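Local coordinates for MsStt7d protein (Micromonas, PDB 4IX3) that probably transfers phosphate from ATP to protein substrates, as the kinase catalytic domain of an algal homolog of the state transition kinase Stt7, at residues G95-Y99 with N100-T104; R326-C329 with E330-L333. All coordinates share one frame; numbering follows the deposited sequence.

Interaction 1: G95-Y99 with N100-T104; sequences GGEIY and NGTLT
Thr102 meets Glu97 through a hydroxyl that its first torsion (chi1 50°) tucks in against its own main chain; there OG1 accepts a nearly straight bond from Glu97 N at 2.9 Å. Glu97 in turn bends at chi2 (80°), and its OE1 takes a hydrogen bond from a water that is also bonded to Thr102 OG1. The backbone closes around this grip. Glu97 O serves two donors that come from opposite faces of its carbonyl plane: Asn100 N at 2.9 Å and Thr102 N at 3.2 Å. Gly101 N turns back onto Ile98 O at 2.8 Å, and Gly101 has the positive phi that a glycine adopts easily. Nearer the mouth of the loop, Gly96 N binds Leu103 O at 2.8 Å, while a side chain on Gly96 would run into Thr102 OG1. Ile98 CD1 lies 3.8 Å from Thr104 CG2, and Ile98 also packs on Val23 and Trp108. The bonds from Thr102 N and Gly96 N thus hold two arms together, with a short 3-10 turn at the bend, within the loop that connects antiparallel strands 84-90 and 106-112 in the N-terminal lobe of the protein kinase fold.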
# COMPACT_ATOMS: atom_id res chain seq x y z
N GLY B 95 7.65 -23.61 1.62
CA GLY B 95 7.73 -22.21 2.02
C GLY B 95 8.32 -22.05 3.40
O GLY B 95 8.14 -22.89 4.31
N GLY B 96 9.08 -20.99 3.58
CA GLY B 96 9.86 -20.76 4.76
C GLY B 96 9.33 -19.60 5.57
O GLY B 96 8.10 -19.39 5.64
N GLU B 97 10.26 -18.89 6.23
CA GLU B 97 9.89 -17.81 7.13
C GLU B 97 10.92 -16.71 6.93
O GLU B 97 12.12 -16.99 6.94
CB GLU B 97 9.97 -18.30 8.59
CG GLU B 97 9.08 -19.49 8.87
CD GLU B 97 9.68 -20.82 8.40
OE1 GLU B 97 10.92 -20.99 8.44
OE2 GLU B 97 8.89 -21.73 8.03
N ILE B 98 10.46 -15.47 6.79
CA ILE B 98 11.41 -14.37 6.56
C ILE B 98 12.42 -14.32 7.70
O ILE B 98 13.61 -14.07 7.47
CB ILE B 98 10.70 -13.00 6.40
CG1 ILE B 98 9.65 -13.09 5.29
CG2 ILE B 98 11.69 -11.87 6.11
CD1 ILE B 98 10.19 -13.36 3.90
N TYR B 99 11.97 -14.52 8.94
CA TYR B 99 12.89 -14.42 10.06
C TYR B 99 13.97 -15.52 10.06
O TYR B 99 15.05 -15.35 10.64
CB TYR B 99 12.13 -14.37 11.39
CG TYR B 99 11.24 -15.56 11.65
CD1 TYR B 99 11.75 -16.74 12.19
CD2 TYR B 99 9.86 -15.48 11.43
CE1 TYR B 99 10.93 -17.82 12.47
CE2 TYR B 99 9.02 -16.55 11.72
CZ TYR B 99 9.57 -17.72 12.22
OH TYR B 99 8.75 -18.78 12.51
N ASN B 100 13.70 -16.62 9.36
CA ASN B 100 14.69 -17.68 9.16
C ASN B 100 15.55 -17.43 7.91
O ASN B 100 16.40 -18.24 7.55
CB ASN B 100 13.98 -19.04 9.08
CG ASN B 100 13.61 -19.55 10.45
OD1 ASN B 100 12.68 -20.36 10.60
ND2 ASN B 100 14.30 -19.06 11.47
N GLY B 101 15.30 -16.32 7.22
CA GLY B 101 16.00 -16.02 5.97
C GLY B 101 15.60 -16.81 4.74
O GLY B 101 16.31 -16.82 3.74
N THR B 102 14.42 -17.43 4.78
CA THR B 102 13.98 -18.26 3.68
C THR B 102 12.72 -17.68 3.06
O THR B 102 11.85 -17.10 3.75
CB THR B 102 13.73 -19.71 4.12
OG1 THR B 102 12.91 -19.69 5.28
CG2 THR B 102 15.04 -20.40 4.39
N LEU B 103 12.58 -17.87 1.76
CA LEU B 103 11.42 -17.35 1.04
C LEU B 103 10.11 -18.00 1.48
O LEU B 103 10.02 -19.24 1.57
CB LEU B 103 11.58 -17.53 -0.48
CG LEU B 103 12.75 -16.76 -1.07
CD1 LEU B 103 12.89 -17.22 -2.51
CD2 LEU B 103 12.58 -15.25 -0.95
N THR B 104 9.07 -17.20 1.69
CA THR B 104 7.76 -17.71 2.13
C THR B 104 6.90 -18.19 0.96
O THR B 104 7.13 -17.84 -0.23
CB THR B 104 7.02 -16.61 2.91
OG1 THR B 104 7.01 -15.44 2.09
CG2 THR B 104 7.73 -16.29 4.22
O HOH W 1 12.73 -22.12 6.82

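Interaction 2: R326-C329 with E330-L333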
# COMPACT_ATOMS: atom_id res chain seq x y z
N ARG B 326 2.85 18.95 -24.52
CA ARG B 326 3.95 18.54 -23.66
C ARG B 326 4.94 17.66 -24.44
O ARG B 326 4.52 16.76 -25.18
CB ARG B 326 3.36 17.73 -22.48
CG ARG B 326 4.34 17.49 -21.34
CD ARG B 326 3.69 16.70 -20.21
NE ARG B 326 2.47 17.36 -19.71
CZ ARG B 326 1.44 16.75 -19.13
NH1 ARG B 326 1.53 15.47 -18.86
NH2 ARG B 326 0.36 17.43 -18.78
N ALA B 327 6.24 17.88 -24.21
CA ALA B 327 7.27 17.13 -24.98
C ALA B 327 7.21 15.64 -24.68
O ALA B 327 7.00 15.25 -23.52
CB ALA B 327 8.66 17.60 -24.60
N SER B 328 7.48 14.80 -25.69
CA SER B 328 7.84 13.41 -25.43
C SER B 328 9.21 13.37 -24.80
O SER B 328 10.01 14.32 -24.93
CB SER B 328 7.85 12.63 -26.75
OG SER B 328 8.92 13.10 -27.58
N CYS B 329 9.54 12.29 -24.11
CA CYS B 329 10.87 12.17 -23.51
C CYS B 329 11.93 12.07 -24.62
O CYS B 329 13.00 12.67 -24.48
CB CYS B 329 10.92 10.95 -22.58
SG CYS B 329 9.93 11.23 -21.06
N GLU B 330 11.63 11.46 -25.78
CA GLU B 330 12.57 11.43 -26.91
C GLU B 330 12.85 12.85 -27.41
O GLU B 330 14.03 13.21 -27.59
CB GLU B 330 12.04 10.58 -28.07
CG GLU B 330 13.07 10.51 -29.20
CD GLU B 330 12.50 9.98 -30.51
OE1 GLU B 330 11.26 9.92 -30.68
OE2 GLU B 330 13.31 9.62 -31.39
N ALA B 331 11.80 13.66 -27.61
CA ALA B 331 11.99 15.04 -28.09
C ALA B 331 12.83 15.88 -27.11
O ALA B 331 13.77 16.59 -27.53
CB ALA B 331 10.65 15.68 -28.38
N ALA B 332 12.54 15.71 -25.82
CA ALA B 332 13.20 16.44 -24.77
C ALA B 332 14.72 16.16 -24.79
O ALA B 332 15.50 17.05 -24.43
CB ALA B 332 12.56 16.07 -23.42
N LEU B 333 15.16 14.98 -25.23
CA LEU B 333 16.59 14.70 -25.28
C LEU B 333 17.40 15.62 -26.18
O LEU B 333 18.61 15.76 -25.97
CB LEU B 333 16.82 13.30 -25.83
CG LEU B 333 16.99 12.20 -24.83
CD1 LEU B 333 17.33 10.97 -25.64
CD2 LEU B 333 18.06 12.47 -23.79
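Ser328 and Ala331 illustrate how a side chain can supply an acceptor to an N-H in the first turn of a helix. Among the hydrogen bonds, the capping one comes first: Ser328 OG accepts from Ala331 N at 2.9 Å, and the N-H points almost straight at it (160°). The hydroxyl can do so because chi1 of 67° folds OG back over its own main chain, toward the N-H groups of the first turn. With an alanine here, OG is gone and Ala331 N would probably lose its capping acceptor at the start of the helix. Two main-chain bonds continue the pattern, each joining residues four apart: Ala332 N donates to Ser328 O at 3.0 Å, and Leu333 N reaches Cys329 O over a longer 3.3 Å, with a more bent N-H angle of 137°.

This is a serine N-cap on the short helix 329-332, which follows helix 302-318 in the helical C-terminal lobe of the kinase fold.

The van der Waals contacts are modest and mostly made by small groups. Ala331 CB sits 3.2 Å from Ser328 OG, beside the capping bond, and Ala332 CB approaches Ser328 O at 3.4 Å. The apolar pair is Ala327 and Ala332, whose methyl groups meet 4.4 Å from CB to CB, bringing the residue before the cap against the helix it leads into. Ala332 also touches Leu314 and Leu318 of helix 302-318, whereas Cys329 turns to the core, against Leu153, Leu156 and His160 of helix 141-161.

Charged and polar anchors lie upstream of the cap. Arg326 reaches back from the helix, forming a salt bridge with Glu220 and a hydrogen bond from NE to the carbonyl of Glu320. Its own carbonyl accepts from Arg247, and the carbonyl of Ala327 is bonded to Ser250, both on helix 246-261.

Overall arrangement
From the N terminus, the chain first builds the antiparallel sheet of the N-terminal lobe. Interaction 1 folds part of the loop between strands 84-90 and 106-112 back on itself, at the surface, and this part also rests on strand 21-23. The chain then crosses into the helical lobe, passing through helices 141-161, 246-261 and 302-318 before interaction 2 starts the short helix 329-332 and seats it against all three. Both are local closures within continuous segments, so they follow in series and neither nest nor cross. The centres of interaction 1 and interaction 2 are about 45 Å apart, on opposite sides of the chain's centre. The nearest atoms of interaction 1 and interaction 2 are about 33 Å apart.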